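Local coordinates for protein dihydropyrimidinase (Brevibacillus agri, PDB 3SFW) that probably catalyses the reversible, zinc-dependent hydrolytic ring opening of dihydropyrimidines, as an amidohydrolase-family enzyme with two zinc ions at its active site, at residues N320-G323 against Q324-G328; L349-E352 against G353-G357; Q363-I367 against T368-V372. All blocks are in the same frame, centred on the assembly; numbering follows the deposited sequence.

The three contacts follow one another along the chain within the amidohydrolase domain, a member of the TIM-barrel group of folds. Contact 1 lies on the short helix 321-325 at the surface. Its centre is about 32 Å from that of contact 2 and about 34 Å from that of contact 3, and it touches neither. Contact 2 closes helix 345-354, and contact 3 lies at a bend in the next helix, 361-376. These two have centres about 14 Å apart and meet directly: Phe364 packs on Leu349, Phe350 and Val354. Contacts 1 and 3 lie on opposite sides of the chain's centre. The chain thus passes from a surface turn to a pair of packed helices.

Contact 1. Residues N320-G323 against Q324-G328; sequences NFSG and QKELG
The side-chain amides of Asn320 and Gln324 meet with their planes 35° apart. Oxygen OE1 of Gln324 points back to Asn320 and takes two N-H groups. Asn320 N donates to Gln324 OE1 at 2.9 Å, from 32° out of the carbonyl plane. Asn320 ND2 adds a weak bond to the same OE1 at 3.1 Å. At the other end of the Gln324 amide, NE2 bonds to Thr68 and Val69. The Phe321 ring is approached obliquely by Lys325 CB, 4.1 Å from its CD1, and makes a cation-pi contact with Lys284. The Glu326 carboxylate reaches back to the Ser322-Gly323 backbone. Its OE1 accepts from Gly323 N at 2.7 Å, on the anti lone pair, and also from a water that reaches Ser322 OG. Its OE2 forms a salt bridge with Arg329.

The backbone of this short, weakly bonded helix includes a wide pi-type turn. Lys325 N donates to Asn320 O at 2.8 Å. The Lys325 chain bends at chi2 (-71°) and carries NZ to the carbonyls of Pro336 and Gly338.

Side chains take backbone N-H groups at the start of this turn: Gln324 that of Asn320, Glu326 that of Gly323, and Asp414 those of Phe321 and Ser322. The arginine partner of Glu326 would probably keep its carboxylate ionised.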
loop_
_atom_site.group_PDB
_atom_site.type_symbol
_atom_site.label_atom_id
_atom_site.label_comp_id
_atom_site.label_asym_id
_atom_site.label_seq_id
_atom_site.Cartn_x
_atom_site.Cartn_y
_atom_site.Cartn_z
ATOM N N ASN A 320 0.407 -10.166 -41.216
ATOM C CA ASN A 320 -0.836 -10.560 -41.850
ATOM C C ASN A 320 -1.478 -11.760 -41.152
ATOM O O ASN A 320 -0.809 -12.692 -40.706
ATOM C CB ASN A 320 -0.585 -10.910 -43.323
ATOM C CG ASN A 320 -0.214 -9.720 -44.124
ATOM O OD1 ASN A 320 -1.042 -8.852 -44.366
ATOM N ND2 ASN A 320 1.070 -9.626 -44.504
ATOM N N PHE A 321 -2.799 -11.758 -41.139
ATOM C CA PHE A 321 -3.556 -12.890 -40.651
ATOM C C PHE A 321 -3.305 -14.092 -41.563
ATOM O O PHE A 321 -2.983 -15.183 -41.082
ATOM C CB PHE A 321 -5.036 -12.557 -40.695
ATOM C CG PHE A 321 -5.907 -13.657 -40.111
ATOM C CD1 PHE A 321 -5.633 -14.189 -38.867
ATOM C CD2 PHE A 321 -6.985 -14.159 -40.830
ATOM C CE1 PHE A 321 -6.441 -15.182 -38.312
ATOM C CE2 PHE A 321 -7.806 -15.139 -40.270
ATOM C CZ PHE A 321 -7.530 -15.647 -39.020
ATOM N N SER A 322 -3.415 -13.870 -42.864
ATOM C CA SER A 322 -3.117 -14.940 -43.821
ATOM C C SER A 322 -1.601 -15.149 -43.934
ATOM O O SER A 322 -0.808 -14.178 -44.106
ATOM C CB SER A 322 -3.722 -14.629 -45.194
ATOM O OG SER A 322 -3.272 -15.560 -46.157
ATOM N N GLY A 323 -1.181 -16.398 -43.818
ATOM C CA GLY A 323 0.220 -16.717 -44.001
ATOM C C GLY A 323 1.016 -16.546 -42.715
ATOM O O GLY A 323 1.580 -17.524 -42.189
ATOM N N GLN A 324 1.068 -15.306 -42.193
ATOM C CA GLN A 324 1.984 -15.026 -41.123
ATOM C C GLN A 324 1.392 -15.442 -39.787
ATOM O O GLN A 324 1.979 -16.245 -39.089
ATOM C CB GLN A 324 2.381 -13.528 -41.117
ATOM C CG GLN A 324 3.265 -13.189 -42.313
ATOM C CD GLN A 324 3.728 -11.763 -42.274
ATOM O OE1 GLN A 324 2.917 -10.833 -42.392
ATOM N NE2 GLN A 324 5.032 -11.567 -42.104
ATOM N N LYS A 325 0.213 -14.923 -39.427
ATOM C CA LYS A 325 -0.346 -15.363 -38.162
ATOM C C LYS A 325 -0.595 -16.898 -38.223
ATOM O O LYS A 325 -0.484 -17.580 -37.209
ATOM C CB LYS A 325 -1.677 -14.655 -37.815
ATOM C CG LYS A 325 -1.545 -13.139 -37.405
ATOM C CD LYS A 325 -0.880 -12.964 -36.023
ATOM C CE LYS A 325 -0.748 -11.450 -35.632
ATOM N NZ LYS A 325 -0.192 -11.349 -34.256
ATOM N N GLU A 326 -0.888 -17.394 -39.427
ATOM C CA GLU A 326 -1.141 -18.839 -39.650
ATOM C C GLU A 326 0.056 -19.743 -39.388
ATOM O O GLU A 326 -0.109 -20.948 -39.188
ATOM C CB GLU A 326 -1.673 -19.072 -41.069
ATOM C CG GLU A 326 -3.014 -18.386 -41.358
ATOM C CD GLU A 326 -3.582 -18.838 -42.708
ATOM O OE1 GLU A 326 -3.027 -18.429 -43.768
ATOM O OE2 GLU A 326 -4.475 -19.720 -42.684
ATOM N N LEU A 327 1.250 -19.173 -39.248
ATOM C CA LEU A 327 2.352 -19.983 -38.774
ATOM C C LEU A 327 1.983 -20.645 -37.446
ATOM O O LEU A 327 2.558 -21.688 -37.077
ATOM C CB LEU A 327 3.630 -19.141 -38.627
ATOM C CG LEU A 327 4.188 -18.612 -39.955
ATOM C CD1 LEU A 327 5.266 -17.579 -39.617
ATOM C CD2 LEU A 327 4.812 -19.774 -40.788
ATOM N N GLY A 328 1.037 -20.049 -36.714
ATOM C CA GLY A 328 0.656 -20.587 -35.399
ATOM C C GLY A 328 -0.618 -21.446 -35.340
ATOM O O GLY A 328 -1.119 -21.740 -34.258
HETATM O O HOH W 1 -5.025 -17.768 -45.537
#

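Contact 2. Residues L349-E352 against G353-G357; sequences LFSE and GVRKG
Glu352 and Lys356 lie side by side and point the same way at the end of helix 345-354, which closes in a Schellman motif. Gly357, with positive phi, is the C-prime residue. Gly357 N bonds to Val354 O, and Lys358 N bonds to Gly353 O.

Glu352 supplies the acid of a salt bridge one helical turn long. Its chain bends at chi2 (-65°), which brings the carboxylate alongside the extended Lys356 chain. Lys356 NZ forms the salt bridge to Glu352 OE1 at 2.7 Å, on the syn side and 20° out of the carboxylate plane. A weaker bond from Lys356 NZ runs to Glu352 OE2.

Phe350 carries the apolar part of the contact. Its ring is met obliquely by Val354 and Arg355, with Val354 CB 3.9 Å from Phe350 CD1 and Arg355 CG 3.7 Å from Phe350 CE2. The ring and guanidinium planes are 45° apart. Phe396, outside the helix, meets the same ring edge-to-face.

Gly353 takes part through its backbone. The turn here is of the wider pi type. Val354 N reaches Leu349 O at 3.2 Å, while Gly353 N makes only a weak bond to that oxygen.

Ser351 OG bonds to His424 N of strand 422-432. A water joins the helix end to the arginine: it donates to Ser351 O at 2.9 Å and accepts from Arg355 NH1 at 2.8 Å, in the guanidinium plane.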
loop_
_atom_site.group_PDB
_atom_site.type_symbol
_atom_site.label_atom_id
_atom_site.label_comp_id
_atom_site.label_asym_id
_atom_site.label_seq_id
_atom_site.Cartn_x
_atom_site.Cartn_y
_atom_site.Cartn_z
ATOM N N LEU A 349 -7.145 7.470 -28.951
ATOM C CA LEU A 349 -6.918 8.238 -27.719
ATOM C C LEU A 349 -7.833 9.475 -27.667
ATOM O O LEU A 349 -8.373 9.805 -26.629
ATOM C CB LEU A 349 -5.425 8.625 -27.555
ATOM C CG LEU A 349 -4.592 7.550 -26.759
ATOM C CD1 LEU A 349 -4.920 7.587 -25.303
ATOM C CD2 LEU A 349 -4.813 6.126 -27.218
ATOM N N PHE A 350 -8.047 10.114 -28.804
ATOM C CA PHE A 350 -8.961 11.280 -28.811
ATOM C C PHE A 350 -10.396 10.783 -28.570
ATOM O O PHE A 350 -11.142 11.330 -27.748
ATOM C CB PHE A 350 -8.884 12.010 -30.151
ATOM C CG PHE A 350 -9.873 13.151 -30.251
ATOM C CD1 PHE A 350 -9.646 14.359 -29.571
ATOM C CD2 PHE A 350 -11.062 12.979 -30.930
ATOM C CE1 PHE A 350 -10.593 15.400 -29.624
ATOM C CE2 PHE A 350 -12.023 14.015 -30.983
ATOM C CZ PHE A 350 -11.787 15.212 -30.312
ATOM N N SER A 351 -10.811 9.791 -29.338
ATOM C CA SER A 351 -12.230 9.433 -29.359
ATOM C C SER A 351 -12.654 8.677 -28.090
ATOM O O SER A 351 -13.757 8.879 -27.568
ATOM C CB SER A 351 -12.533 8.602 -30.609
ATOM O OG SER A 351 -13.944 8.441 -30.777
ATOM N N GLU A 352 -11.818 7.750 -27.617
ATOM C CA GLU A 352 -12.186 7.006 -26.427
ATOM C C GLU A 352 -11.719 7.722 -25.187
ATOM O O GLU A 352 -12.159 7.382 -24.077
ATOM C CB GLU A 352 -11.582 5.606 -26.468
ATOM C CG GLU A 352 -12.322 4.723 -27.477
ATOM C CD GLU A 352 -13.774 4.483 -27.065
ATOM O OE1 GLU A 352 -14.014 4.092 -25.896
ATOM O OE2 GLU A 352 -14.677 4.663 -27.915
ATOM N N GLY A 353 -10.686 8.573 -25.340
ATOM C CA GLY A 353 -10.082 9.213 -24.150
ATOM C C GLY A 353 -10.660 10.620 -23.917
ATOM O O GLY A 353 -11.425 10.846 -22.996
ATOM N N VAL A 354 -10.361 11.554 -24.810
ATOM C CA VAL A 354 -10.791 12.926 -24.626
ATOM C C VAL A 354 -12.312 13.067 -24.666
ATOM O O VAL A 354 -12.915 13.741 -23.816
ATOM C CB VAL A 354 -10.147 13.866 -25.709
ATOM C CG1 VAL A 354 -10.661 15.329 -25.553
ATOM C CG2 VAL A 354 -8.611 13.830 -25.576
ATOM N N ARG A 355 -12.917 12.476 -25.680
ATOM C CA ARG A 355 -14.353 12.676 -25.879
ATOM C C ARG A 355 -15.186 12.039 -24.761
ATOM O O ARG A 355 -16.338 12.439 -24.567
ATOM C CB ARG A 355 -14.790 12.081 -27.199
ATOM C CG ARG A 355 -14.400 12.873 -28.379
ATOM C CD ARG A 355 -15.101 12.313 -29.609
ATOM N NE ARG A 355 -16.280 13.093 -29.931
ATOM C CZ ARG A 355 -17.527 12.654 -29.864
ATOM N NH1 ARG A 355 -17.786 11.404 -29.494
ATOM N NH2 ARG A 355 -18.522 13.483 -30.158
ATOM N N LYS A 356 -14.635 11.043 -24.063
ATOM C CA LYS A 356 -15.361 10.388 -22.968
ATOM C C LYS A 356 -14.924 10.930 -21.605
ATOM O O LYS A 356 -15.286 10.389 -20.569
ATOM C CB LYS A 356 -15.202 8.859 -23.061
ATOM C CG LYS A 356 -15.760 8.301 -24.383
ATOM C CD LYS A 356 -15.708 6.771 -24.426
ATOM C CE LYS A 356 -16.740 6.195 -25.421
ATOM N NZ LYS A 356 -16.650 4.690 -25.410
ATOM N N GLY A 357 -14.119 11.991 -21.612
ATOM C CA GLY A 357 -13.733 12.633 -20.365
ATOM C C GLY A 357 -12.730 11.850 -19.543
ATOM O O GLY A 357 -12.518 12.135 -18.347
HETATM O O HOH W 2 -16.412 9.166 -28.602
#

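Contact 3. Residues Q363-I367 against T368-V372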
loop_
_atom_site.group_PDB
_atom_site.type_symbol
_atom_site.label_atom_id
_atom_site.label_comp_id
_atom_site.label_asym_id
_atom_site.label_seq_id
_atom_site.Cartn_x
_atom_site.Cartn_y
_atom_site.Cartn_z
ATOM N N GLN A 363 -3.989 16.935 -22.031
ATOM C CA GLN A 363 -3.319 15.680 -21.669
ATOM C C GLN A 363 -3.098 14.765 -22.871
ATOM O O GLN A 363 -2.053 14.127 -22.954
ATOM C CB GLN A 363 -4.054 14.914 -20.574
ATOM C CG GLN A 363 -4.000 15.638 -19.203
ATOM C CD GLN A 363 -4.735 14.821 -18.134
ATOM O OE1 GLN A 363 -5.830 14.304 -18.390
ATOM N NE2 GLN A 363 -4.092 14.631 -16.972
ATOM N N PHE A 364 -4.084 14.681 -23.767
ATOM C CA PHE A 364 -3.992 13.882 -25.016
ATOM C C PHE A 364 -2.738 14.309 -25.789
ATOM O O PHE A 364 -1.957 13.476 -26.203
ATOM C CB PHE A 364 -5.284 14.076 -25.854
ATOM C CG PHE A 364 -5.142 13.686 -27.305
ATOM C CD1 PHE A 364 -5.241 12.359 -27.680
ATOM C CD2 PHE A 364 -4.934 14.652 -28.282
ATOM C CE1 PHE A 364 -5.132 11.972 -29.034
ATOM C CE2 PHE A 364 -4.898 14.299 -29.647
ATOM C CZ PHE A 364 -4.949 12.929 -30.011
ATOM N N VAL A 365 -2.491 15.616 -25.920
ATOM C CA VAL A 365 -1.267 16.037 -26.592
ATOM C C VAL A 365 -0.021 15.618 -25.814
ATOM O O VAL A 365 1.009 15.219 -26.406
ATOM C CB VAL A 365 -1.257 17.567 -26.856
ATOM C CG1 VAL A 365 0.165 17.982 -27.406
ATOM C CG2 VAL A 365 -2.404 17.923 -27.862
ATOM N N ASP A 366 -0.068 15.782 -24.490
ATOM C CA ASP A 366 1.105 15.480 -23.673
ATOM C C ASP A 366 1.493 14.015 -23.819
ATOM O O ASP A 366 2.650 13.687 -24.052
ATOM C CB ASP A 366 0.814 15.824 -22.189
ATOM C CG ASP A 366 2.066 16.162 -21.401
ATOM O OD1 ASP A 366 3.113 16.537 -21.974
ATOM O OD2 ASP A 366 2.009 16.022 -20.159
ATOM N N ILE A 367 0.490 13.142 -23.789
ATOM C CA ILE A 367 0.742 11.703 -23.765
ATOM C C ILE A 367 1.101 11.165 -25.117
ATOM O O ILE A 367 1.787 10.144 -25.211
ATOM C CB ILE A 367 -0.556 11.069 -23.276
ATOM C CG1 ILE A 367 -0.723 11.353 -21.774
ATOM C CG2 ILE A 367 -0.707 9.673 -23.730
ATOM C CD1 ILE A 367 0.471 11.901 -21.102
ATOM N N THR A 368 0.625 11.807 -26.184
ATOM C CA THR A 368 0.892 11.306 -27.538
ATOM C C THR A 368 2.080 11.969 -28.223
ATOM O O THR A 368 2.562 11.475 -29.221
ATOM C CB THR A 368 -0.314 11.459 -28.460
ATOM O OG1 THR A 368 -0.600 12.855 -28.617
ATOM C CG2 THR A 368 -1.575 10.677 -27.886
ATOM N N SER A 369 2.574 13.071 -27.663
ATOM C CA SER A 369 3.551 13.880 -28.365
ATOM C C SER A 369 4.577 14.534 -27.408
ATOM O O SER A 369 5.778 14.168 -27.403
ATOM C CB SER A 369 2.823 14.956 -29.177
ATOM O OG SER A 369 3.737 15.632 -29.959
ATOM N N THR A 370 4.126 15.449 -26.573
ATOM C CA THR A 370 5.104 16.308 -25.858
ATOM C C THR A 370 5.904 15.549 -24.803
ATOM O O THR A 370 7.147 15.629 -24.751
ATOM C CB THR A 370 4.379 17.466 -25.175
ATOM O OG1 THR A 370 3.498 18.108 -26.113
ATOM C CG2 THR A 370 5.397 18.476 -24.542
ATOM N N LYS A 371 5.219 14.767 -23.968
ATOM C CA LYS A 371 5.934 13.998 -22.922
ATOM C C LYS A 371 6.836 12.898 -23.551
ATOM O O LYS A 371 7.884 12.513 -23.005
ATOM C CB LYS A 371 4.942 13.420 -21.886
ATOM C CG LYS A 371 5.595 12.995 -20.560
ATOM C CD LYS A 371 6.406 14.180 -19.918
ATOM C CE LYS A 371 5.637 15.469 -19.668
ATOM N NZ LYS A 371 4.368 15.219 -18.911
ATOM N N VAL A 372 6.422 12.407 -24.703
ATOM C CA VAL A 372 7.236 11.439 -25.427
ATOM C C VAL A 372 8.530 12.137 -25.917
ATOM O O VAL A 372 9.622 11.629 -25.694
ATOM C CB VAL A 372 6.496 10.948 -26.705
ATOM C CG1 VAL A 372 7.412 9.981 -27.512
ATOM C CG2 VAL A 372 5.145 10.242 -26.339
#
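Thr368 and Phe364 form the tight, buried part of this contact in helix 361-376. Phe364 O accepts two bonds. Thr368 N reaches Phe364 O at 3.1 Å, and Thr368 OG1 reaches Phe364 O at 2.8 Å from the opposite face of the carbonyl plane. This works because OG1 sits between the backbone N and the carbonyl carbon (chi1 64°). Thr368 CG2 then lies 4.0 Å from Phe364 CE1, oblique to the ring. The ring itself also packs against Met346 of helix 345-354.

The helix bends here, and the axes of segments 363-367 and 368-372 differ by 53°. A wider pi-type turn lies at 368-370. Thr370 N donates to Val365 O at 3.1 Å and Lys371 N to Asp366 O at 2.8 Å, each five residues back. Ser369 OG bonds to Gly53 O and Thr370 OG1 to Gly383 O.

The looser side holds the partly exposed pair Asp366 and Lys371. The Lys371 chain bends at chi2, chi3 and chi4 and curls back to the carboxylate. Lys371 NZ forms a salt bridge with Asp366 OD2 at 2.8 Å, on its syn side and 29° out of plane.

The threonine hydroxyl gives its proton to a carbonyl of its own helix. Across the wider turn, backbone bonds five residues apart are joined by the Asp366-Lys371 salt bridge, which would probably stabilise the charged form of Asp366.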